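Local coordinates for carbohydrate-binding protein (Flavonifractor plautii, PDB 6N1B) that probably removes the acetyl group from the N-acetylgalactosamine of the A blood antigen, and here holds the blood group B trisaccharide in its glycan pocket, at residues A[78-90]-A[105-119]. Numbering follows the deposited sequence. Where two conformers were deposited one is given.
Sequences MRISIYENPSIVA and NPIEPQPPSTRYHNC. With FUC (alpha-L-fucopyranose), chain B; GLA (alpha-D-galactopyranose), chain C.
Asn85 reaches into the curve of 105-119, and its side chain can be followed outward atom by atom. CB rests on Pro106 CB and the carbonyl O of Glu108; CG lies against CA of Gln110, and OD1 also faces that CA and is hydrogen-bonded to Tyr41 OH. ND2 meets Asn118 OD1 at 2.9 Å in a weak, bent bond, the two amide planes 76° apart, and packs on Pro111 CD. A water ties Ser81 O to Asn118 N and, weakly, to Asn85 ND2. Further along, Asn105 grips the backbone of Ile88 with both ends of its amide: OD1 accepts from Ile88 N at 2.8 Å, while ND2 gives a nearly straight bond (172°) to Ile88 O, 2.9 Å away and in the plane of the amide. Between Asn85 and Asn105, Ile107 N donates to Pro86 O, just after the cis peptide that precedes Pro106. At the sugar end, CB of His117 sits 3.6 Å from Ser81 CB. With its CG wedged between backbone N and carbonyl carbon (chi1 80°), His117 presents NE2 to galactose O3, 2.7 Å away at the ring edge, and lays one face under fucose C2; Asp141 holds ND1. In the conformer given, Ser81 OG donates to fucose O5. Each segment's loop thus packs against the start of the other's strand (87-91 and 116-126), linking two antiparallel sheets, and the polar chemistry divides: hydrogen bonds of side-chain amides and backbone tie the segments together, while His117 and, in this conformer, Ser81 bind two sugars of the trisaccharide.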
ATOM      1  N   MET A  78     -17.980   1.468  -0.168  1.00  9.66           N
ATOM      2  CA  MET A  78     -18.508   2.799  -0.397  1.00  9.89           C
ATOM      3  C   MET A  78     -19.402   3.248   0.734  1.00 10.65           C
ATOM      4  O   MET A  78     -20.045   2.476   1.440  1.00 11.91           O
ATOM      5  CB  MET A  78     -19.303   2.847  -1.684  1.00 11.25           C
ATOM      6  CG  MET A  78     -18.470   2.558  -2.972  1.00 10.10           C
ATOM      7  SD  MET A  78     -17.045   3.606  -3.231  1.00 12.35           S
ATOM      8  CE  MET A  78     -17.827   5.122  -3.661  1.00 13.66           C
ATOM      9  N   ARG A  79     -19.358   4.600   0.935  1.00 10.90           N
ATOM     10  CA  ARG A  79     -20.249   5.327   1.807  1.00 11.86           C
ATOM     11  C   ARG A  79     -19.851   5.408   3.277  1.00 11.69           C
ATOM     12  O   ARG A  79     -20.325   6.267   4.016  1.00 15.52           O
ATOM     13  CB  ARG A  79     -21.682   4.932   1.695  1.00 12.42           C
ATOM     14  CG  ARG A  79     -22.279   4.873   0.264  1.00 12.33           C
ATOM     15  CD  ARG A  79     -23.762   4.907   0.316  1.00 12.91           C
ATOM     16  NE  ARG A  79     -24.306   4.666  -1.013  1.00 13.07           N
ATOM     17  CZ  ARG A  79     -25.620   4.673  -1.261  1.00 13.55           C
ATOM     18  NH1 ARG A  79     -26.491   4.925  -0.276  1.00 13.70           N
ATOM     19  NH2 ARG A  79     -26.025   4.389  -2.513  1.00 15.35           N
ATOM     20  N   ILE A  80     -19.086   4.440   3.729  1.00 10.97           N
ATOM     21  CA  ILE A  80     -18.665   4.338   5.129  1.00 11.84           C
ATOM     22  C   ILE A  80     -17.272   3.827   5.215  1.00 11.96           C
ATOM     23  O   ILE A  80     -16.971   2.823   4.590  1.00 12.92           O
ATOM     24  CB  ILE A  80     -19.673   3.559   5.985  1.00 13.93           C
ATOM     25  CG1 ILE A  80     -19.351   3.567   7.476  1.00 16.76           C
ATOM     26  CG2 ILE A  80     -19.882   2.146   5.474  1.00 14.13           C
ATOM     27  CD1 ILE A  80     -20.521   3.190   8.370  1.00 18.09           C
ATOM     28  N   SER A  81     -16.419   4.606   5.937  1.00 11.64           N
ATOM     29  CA  SER A  81     -15.000   4.266   6.041  0.50 12.02           C
ATOM     30  C   SER A  81     -14.616   3.556   7.327  1.00 11.42           C
ATOM     31  O   SER A  81     -13.446   3.289   7.596  1.00 11.36           O
ATOM     32  CB  SER A  81     -14.158   5.543   5.828  0.50 13.96           C
ATOM     33  OG  SER A  81     -14.340   5.993   4.489  0.50 13.31           O
ATOM     34  N   ILE A  82     -15.621   3.214   8.150  1.00 10.59           N
ATOM     35  CA  ILE A  82     -15.391   2.693   9.444  1.00 11.20           C
ATOM     36  C   ILE A  82     -14.778   1.335   9.539  1.00 10.29           C
ATOM     37  O   ILE A  82     -14.245   0.925  10.550  1.00 11.29           O
ATOM     38  CB  ILE A  82     -16.664   2.806  10.370  1.00 12.21           C
ATOM     39  CG1 ILE A  82     -16.286   3.170  11.843  1.00 16.67           C
ATOM     40  CG2 ILE A  82     -17.526   1.584  10.130  1.00 14.17           C
ATOM     41  CD1 ILE A  82     -17.402   3.441  12.799  1.00 20.29           C
ATOM     42  N   TYR A  83     -14.866   0.584   8.403  1.00  9.67           N
ATOM     43  CA  TYR A  83     -14.326  -0.792   8.293  1.00 10.61           C
ATOM     44  C   TYR A  83     -12.917  -0.825   7.787  1.00 10.21           C
ATOM     45  O   TYR A  83     -12.333  -1.940   7.722  1.00 10.53           O
ATOM     46  CB  TYR A  83     -15.191  -1.653   7.372  1.00 10.21           C
ATOM     47  CG  TYR A  83     -16.676  -1.671   7.742  1.00 11.80           C
ATOM     48  CD1 TYR A  83     -17.152  -1.826   8.975  1.00 13.59           C
ATOM     49  CD2 TYR A  83     -17.621  -1.506   6.761  1.00 13.03           C
ATOM     50  CE1 TYR A  83     -18.517  -1.846   9.314  1.00 14.33           C
ATOM     51  CE2 TYR A  83     -18.958  -1.494   7.038  1.00 12.39           C
ATOM     52  CZ  TYR A  83     -19.404  -1.620   8.316  1.00 13.71           C
ATOM     53  OH  TYR A  83     -20.745  -1.596   8.625  1.00 15.51           O
ATOM     54  N   GLU A  84     -12.331   0.327   7.494  1.00  9.51           N
ATOM     55  CA  GLU A  84     -11.066   0.445   6.764  1.00  9.56           C
ATOM     56  C   GLU A  84      -9.844   0.236   7.680  1.00  9.71           C
ATOM     57  O   GLU A  84      -8.955   1.108   7.715  1.00 10.28           O
ATOM     58  CB  GLU A  84     -11.092   1.754   5.985  1.00  9.59           C
ATOM     59  CG  GLU A  84     -10.069   1.869   4.867  1.00  9.73           C
ATOM     60  CD  GLU A  84     -10.219   3.043   4.051  1.00 11.99           C
ATOM     61  OE1 GLU A  84     -11.119   3.914   4.312  1.00 11.60           O
ATOM     62  OE2 GLU A  84      -9.447   3.197   3.064  1.00 18.27           O
ATOM     63  N   ASN A  85      -9.798  -0.934   8.325  1.00  9.96           N
ATOM     64  CA  ASN A  85      -8.881  -1.100   9.450  1.00  9.35           C
ATOM     65  C   ASN A  85      -7.826  -2.086   9.131  1.00  9.16           C
ATOM     66  O   ASN A  85      -8.118  -3.224   8.673  1.00 10.28           O
ATOM     67  CB  ASN A  85      -9.671  -1.482  10.674  1.00 10.13           C
ATOM     68  CG  ASN A  85     -10.793  -0.442  10.888  1.00  9.01           C
ATOM     69  OD1 ASN A  85     -12.021  -0.849  10.984  1.00 12.55           O
ATOM     70  ND2 ASN A  85     -10.454   0.786  10.954  1.00  7.52           N
ATOM     71  N   PRO A  86      -6.545  -1.721   9.330  1.00  9.57           N
ATOM     72  CA  PRO A  86      -5.409  -2.633   9.019  1.00  9.68           C
ATOM     73  C   PRO A  86      -5.633  -4.066   9.474  1.00  9.27           C
ATOM     74  O   PRO A  86      -5.986  -4.318  10.624  1.00  9.13           O
ATOM     75  CB  PRO A  86      -4.225  -1.970   9.719  1.00 10.11           C
ATOM     76  CG  PRO A  86      -4.574  -0.531   9.655  1.00 11.90           C
ATOM     77  CD  PRO A  86      -6.092  -0.440   9.784  1.00  9.55           C
ATOM     78  N   SER A  87      -5.408  -4.976   8.529  1.00  8.11           N
ATOM     79  CA  SER A  87      -5.618  -6.400   8.644  1.00  8.16           C
ATOM     80  C   SER A  87      -4.388  -7.105   8.055  1.00  8.14           C
ATOM     81  O   SER A  87      -3.747  -6.583   7.140  1.00  8.98           O
ATOM     82  CB  SER A  87      -6.909  -6.772   7.898  1.00  9.98           C
ATOM     83  OG  SER A  87      -8.058  -6.189   8.528  1.00  9.97           O
ATOM     84  N   ILE A  88      -4.120  -8.321   8.582  1.00  8.78           N
ATOM     85  CA  ILE A  88      -2.926  -9.083   8.167  1.00  9.38           C
ATOM     86  C   ILE A  88      -3.337 -10.462   7.608  1.00  8.49           C
ATOM     87  O   ILE A  88      -4.222 -11.155   8.201  1.00  9.86           O
ATOM     88  CB  ILE A  88      -2.009  -9.292   9.376  1.00  9.21           C
ATOM     89  CG1 ILE A  88      -1.442  -7.968   9.877  1.00 10.22           C
ATOM     90  CG2 ILE A  88      -0.908 -10.350   9.182  1.00  9.60           C
ATOM     91  CD1 ILE A  88      -0.341  -7.397   8.988  1.00 11.34           C
ATOM     92  N   VAL A  89      -2.650 -10.844   6.529  1.00  8.18           N
ATOM     93  CA  VAL A  89      -2.691 -12.227   6.055  1.00  9.09           C
ATOM     94  C   VAL A  89      -1.235 -12.641   5.734  1.00  9.48           C
ATOM     95  O   VAL A  89      -0.321 -11.812   5.590  1.00  9.72           O
ATOM     96  CB  VAL A  89      -3.621 -12.424   4.837  1.00 10.06           C
ATOM     97  CG1 VAL A  89      -5.075 -12.456   5.273  1.00 11.53           C
ATOM     98  CG2 VAL A  89      -3.365 -11.400   3.746  1.00  9.70           C
ATOM     99  N   ALA A  90      -1.037 -13.946   5.533  1.00  9.71           N
ATOM    100  CA  ALA A  90       0.185 -14.559   5.140  1.00  9.87           C
ATOM    101  C   ALA A  90      -0.041 -15.600   4.042  1.00  8.86           C
ATOM    102  O   ALA A  90      -1.208 -16.045   3.880  1.00 10.34           O
ATOM    103  CB  ALA A  90       0.975 -15.171   6.316  1.00 10.36           C
ATOM    104  N   ASN A 105      -8.227 -10.325  13.131  1.00 12.25           N
ATOM    105  CA  ASN A 105      -8.314  -9.103  12.317  1.00 10.78           C
ATOM    106  C   ASN A 105      -9.596  -8.315  12.722  1.00 11.31           C
ATOM    107  O   ASN A 105     -10.612  -8.929  13.094  1.00 12.92           O
ATOM    108  CB  ASN A 105      -8.340  -9.469  10.844  1.00 11.01           C
ATOM    109  CG  ASN A 105      -6.959  -9.636  10.309  1.00 11.52           C
ATOM    110  OD1 ASN A 105      -6.032  -8.848  10.615  1.00 10.86           O
ATOM    111  ND2 ASN A 105      -6.765 -10.626   9.388  1.00 13.05           N
ATOM    112  N   PRO A 106      -9.562  -7.017  12.615  1.00 10.82           N
ATOM    113  CA  PRO A 106      -8.381  -6.197  12.210  1.00  9.81           C
ATOM    114  C   PRO A 106      -7.376  -6.122  13.392  1.00  9.87           C
ATOM    115  O   PRO A 106      -7.733  -6.240  14.559  1.00 13.16           O
ATOM    116  CB  PRO A 106      -9.024  -4.863  11.870  1.00 10.85           C
ATOM    117  CG  PRO A 106     -10.150  -4.747  12.836  1.00 12.00           C
ATOM    118  CD  PRO A 106     -10.699  -6.177  12.968  1.00 11.21           C
ATOM    119  N   ILE A 107      -6.145  -5.797  13.022  1.00  9.72           N
ATOM    120  CA  ILE A 107      -5.092  -5.622  14.024  1.00 10.40           C
ATOM    121  C   ILE A 107      -5.199  -4.310  14.730  1.00 11.39           C
ATOM    122  O   ILE A 107      -4.598  -4.100  15.775  1.00 13.37           O
ATOM    123  CB  ILE A 107      -3.687  -5.947  13.485  1.00 10.68           C
ATOM    124  CG1 ILE A 107      -3.223  -5.003  12.362  1.00 12.21           C
ATOM    125  CG2 ILE A 107      -3.605  -7.415  13.061  1.00 11.40           C
ATOM    126  CD1 ILE A 107      -1.711  -4.849  12.249  1.00 11.66           C
ATOM    127  N   GLU A 108      -5.839  -3.332  14.121  1.00 10.42           N
ATOM    128  CA  GLU A 108      -6.148  -2.023  14.682  1.00 11.40           C
ATOM    129  C   GLU A 108      -7.671  -1.907  14.736  1.00 10.41           C
ATOM    130  O   GLU A 108      -8.299  -2.202  13.708  1.00 10.95           O
ATOM    131  CB  GLU A 108      -5.525  -0.923  13.856  1.00 10.95           C
ATOM    132  CG  GLU A 108      -5.968   0.493  14.202  1.00 11.86           C
ATOM    133  CD  GLU A 108      -5.582   0.968  15.628  1.00 10.80           C
ATOM    134  OE1 GLU A 108      -4.726   0.314  16.227  1.00 10.94           O
ATOM    135  OE2 GLU A 108      -6.169   2.019  16.013  1.00 11.74           O
ATOM    136  N   PRO A 109      -8.250  -1.569  15.894  1.00 11.42           N
ATOM    137  CA  PRO A 109      -9.701  -1.677  15.962  1.00 10.57           C
ATOM    138  C   PRO A 109     -10.510  -0.726  15.096  1.00 10.47           C
ATOM    139  O   PRO A 109     -10.071   0.373  14.737  1.00 11.99           O
ATOM    140  CB  PRO A 109     -10.001  -1.421  17.480  1.00 15.35           C
ATOM    141  CG  PRO A 109      -8.778  -0.862  18.026  1.00 23.25           C
ATOM    142  CD  PRO A 109      -7.622  -1.232  17.165  1.00 12.78           C
ATOM    143  N   GLN A 110     -11.756  -1.125  14.863  1.00 11.30           N
ATOM    144  CA  GLN A 110     -12.715  -0.240  14.304  1.00 11.28           C
ATOM    145  C   GLN A 110     -12.833   1.018  15.161  1.00 11.62           C
ATOM    146  O   GLN A 110     -13.027   0.947  16.388  1.00 13.42           O
ATOM    147  CB  GLN A 110     -14.058  -1.008  14.209  1.00 12.74           C
ATOM    148  CG  GLN A 110     -15.149  -0.204  13.590  1.00 14.30           C
ATOM    149  CD  GLN A 110     -16.390  -1.010  13.265  1.00 13.91           C
ATOM    150  OE1 GLN A 110     -16.266  -2.030  12.579  1.00 13.71           O
ATOM    151  NE2 GLN A 110     -17.527  -0.575  13.771  1.00 16.02           N
ATOM    152  N   PRO A 111     -12.821   2.210  14.546  1.00 12.24           N
ATOM    153  CA  PRO A 111     -13.026   3.438  15.325  1.00 11.95           C
ATOM    154  C   PRO A 111     -14.384   3.486  15.990  1.00 13.29           C
ATOM    155  O   PRO A 111     -15.381   2.847  15.548  1.00 15.24           O
ATOM    156  CB  PRO A 111     -12.915   4.564  14.283  1.00 13.62           C
ATOM    157  CG  PRO A 111     -11.992   4.010  13.257  1.00 13.34           C
ATOM    158  CD  PRO A 111     -12.416   2.536  13.186  1.00 12.36           C
ATOM    159  N   PRO A 112     -14.546   4.347  17.001  1.00 15.38           N
ATOM    160  CA  PRO A 112     -15.872   4.340  17.748  1.00 16.69           C
ATOM    161  C   PRO A 112     -16.978   5.076  17.047  1.00 15.62           C
ATOM    162  O   PRO A 112     -18.091   5.016  17.532  1.00 20.52           O
ATOM    163  CB  PRO A 112     -15.441   5.109  19.117  1.00 23.56           C
ATOM    164  CG  PRO A 112     -14.320   5.962  18.730  1.00 20.67           C
ATOM    165  CD  PRO A 112     -13.524   5.106  17.716  1.00 17.23           C
ATOM    166  N   SER A 113     -16.640   5.856  16.044  1.00 15.74           N
ATOM    167  CA  SER A 113     -17.596   6.590  15.257  1.00 16.19           C
ATOM    168  C   SER A 113     -17.100   6.876  13.882  1.00 15.29           C
ATOM    169  O   SER A 113     -15.892   6.765  13.632  1.00 16.07           O
ATOM    170  CB  SER A 113     -18.129   7.879  15.913  1.00 21.30           C
ATOM    171  OG  SER A 113     -17.165   8.913  15.643  1.00 20.56           O
ATOM    172  N   THR A 114     -17.981   7.297  12.999  1.00 15.11           N
ATOM    173  CA  THR A 114     -17.669   7.682  11.634  1.00 15.95           C
ATOM    174  C   THR A 114     -16.953   9.039  11.481  1.00 14.70           C
ATOM    175  O   THR A 114     -16.619   9.436  10.417  1.00 17.40           O
ATOM    176  CB  THR A 114     -18.850   7.618  10.678  1.00 18.65           C
ATOM    177  OG1 THR A 114     -19.858   8.460  11.152  1.00 21.98           O
ATOM    178  CG2 THR A 114     -19.418   6.168  10.558  1.00 23.44           C
ATOM    179  N   ARG A 115     -16.678   9.726  12.599  1.00 14.07           N
ATOM    180  CA  ARG A 115     -15.853  10.915  12.575  1.00 14.24           C
ATOM    181  C   ARG A 115     -14.428  10.601  12.133  1.00 13.19           C
ATOM    182  O   ARG A 115     -13.746  11.475  11.591  1.00 14.58           O
ATOM    183  CB  ARG A 115     -15.837  11.597  13.958  1.00 15.35           C
ATOM    184  CG  ARG A 115     -14.881  12.818  14.025  1.00 14.68           C
ATOM    185  CD  ARG A 115     -15.030  13.529  15.313  1.00 16.13           C
ATOM    186  NE  ARG A 115     -14.049  14.580  15.373  1.00 17.79           N
ATOM    187  CZ  ARG A 115     -14.008  15.548  16.246  1.00 21.88           C
ATOM    188  NH1 ARG A 115     -14.982  15.677  17.196  1.00 23.39           N
ATOM    189  NH2 ARG A 115     -12.992  16.402  16.176  1.00 18.78           N
ATOM    190  N   TYR A 116     -13.972   9.365  12.397  1.00 12.89           N
ATOM    191  CA  TYR A 116     -12.584   8.955  12.253  1.00 12.63           C
ATOM    192  C   TYR A 116     -12.462   7.796  11.279  1.00 11.99           C
ATOM    193  O   TYR A 116     -13.431   7.018  11.172  1.00 12.32           O
ATOM    194  CB  TYR A 116     -12.002   8.437  13.563  1.00 14.04           C
ATOM    195  CG  TYR A 116     -12.170   9.435  14.671  1.00 11.83           C
ATOM    196  CD1 TYR A 116     -11.214  10.447  14.922  1.00 14.68           C
ATOM    197  CD2 TYR A 116     -13.236   9.340  15.532  1.00 14.43           C
ATOM    198  CE1 TYR A 116     -11.359  11.414  15.922  1.00 14.06           C
ATOM    199  CE2 TYR A 116     -13.419  10.317  16.554  1.00 16.17           C
ATOM    200  CZ  TYR A 116     -12.507  11.373  16.718  1.00 15.07           C
ATOM    201  OH  TYR A 116     -12.632  12.355  17.692  1.00 18.53           O
ATOM    202  N   HIS A 117     -11.343   7.685  10.586  1.00 10.96           N
ATOM    203  CA  HIS A 117     -11.135   6.435   9.856  1.00 10.08           C
ATOM    204  C   HIS A 117      -9.653   6.168   9.717  1.00  9.91           C
ATOM    205  O   HIS A 117      -8.816   7.086   9.692  1.00 10.88           O
ATOM    206  CB  HIS A 117     -11.827   6.424   8.433  1.00  9.34           C
ATOM    207  CG  HIS A 117     -11.025   7.164   7.378  1.00 10.00           C
ATOM    208  ND1 HIS A 117     -10.934   8.544   7.322  1.00 11.58           N
ATOM    209  CD2 HIS A 117     -10.333   6.704   6.289  1.00 11.15           C
ATOM    210  CE1 HIS A 117     -10.204   8.871   6.259  1.00 11.19           C
ATOM    211  NE2 HIS A 117      -9.809   7.775   5.622  1.00 11.05           N
ATOM    212  N   ASN A 118      -9.352   4.896   9.534  1.00  9.30           N
ATOM    213  CA  ASN A 118      -7.991   4.422   9.224  1.00  9.59           C
ATOM    214  C   ASN A 118      -7.896   4.176   7.722  1.00  9.58           C
ATOM    215  O   ASN A 118      -8.900   4.073   7.010  1.00 10.56           O
ATOM    216  CB  ASN A 118      -7.700   3.142   9.990  1.00  9.47           C
ATOM    217  CG  ASN A 118      -7.749   3.332  11.489  1.00  9.47           C
ATOM    218  OD1 ASN A 118      -8.513   2.531  12.222  1.00 12.18           O
ATOM    219  ND2 ASN A 118      -7.043   4.258  11.986  1.00  7.67           N
ATOM    220  N   CYS A 119      -6.670   4.080   7.227  1.00  9.88           N
ATOM    221  CA  CYS A 119      -6.424   3.836   5.790  0.50  9.03           C
ATOM    222  C   CYS A 119      -4.949   3.598   5.529  1.00  8.56           C
ATOM    223  O   CYS A 119      -4.094   3.798   6.412  1.00  9.47           O
ATOM    224  CB  CYS A 119      -6.908   5.039   4.894  0.50  9.83           C
ATOM    225  SG  CYS A 119      -6.011   6.572   5.284  0.50 10.26           S
TER
HETATM  226  C1  FUC B   2     -13.590   9.184   3.073  1.00 18.33           C
HETATM  227  C2  FUC B   2     -13.376   9.879   4.428  1.00 18.62           C
HETATM  228  C3  FUC B   2     -14.646  10.665   4.821  1.00 19.42           C
HETATM  229  C4  FUC B   2     -15.813   9.703   4.933  1.00 20.78           C
HETATM  230  C5  FUC B   2     -16.016   9.025   3.586  1.00 20.71           C
HETATM  231  C6  FUC B   2     -17.123   7.930   3.530  1.00 20.47           C
HETATM  232  O2  FUC B   2     -12.282  10.838   4.306  1.00 18.90           O
HETATM  233  O3  FUC B   2     -14.462  11.268   6.130  1.00 21.89           O
HETATM  234  O4  FUC B   2     -15.536   8.749   5.949  1.00 20.01           O
HETATM  235  O5  FUC B   2     -14.768   8.368   3.204  1.00 20.42           O
HETATM  236  C1  GLA C   3     -10.353   9.032   0.203  1.00 16.88           C
HETATM  237  C2  GLA C   3      -9.367   8.107   0.992  1.00 14.12           C
HETATM  238  C3  GLA C   3      -9.383   8.497   2.478  1.00 22.29           C
HETATM  239  C4  GLA C   3      -9.089  10.028   2.687  1.00 15.92           C
HETATM  240  C5  GLA C   3      -9.990  10.880   1.740  1.00 18.54           C
HETATM  241  C6  GLA C   3      -9.534  12.279   1.639  1.00 20.19           C
HETATM  242  O2  GLA C   3      -9.876   6.731   0.824  1.00 20.90           O
HETATM  243  O3  GLA C   3      -8.398   7.531   3.350  1.00 20.41           O
HETATM  244  O4  GLA C   3      -7.749  10.179   2.404  1.00 18.65           O
HETATM  245  O5  GLA C   3      -9.881  10.423   0.321  1.00 17.06           O
HETATM  246  O6  GLA C   3     -10.437  13.135   0.815  1.00 14.53           O
HETATM  247  O   HOH W   1     -11.619   3.144   9.808  1.00 10.65           O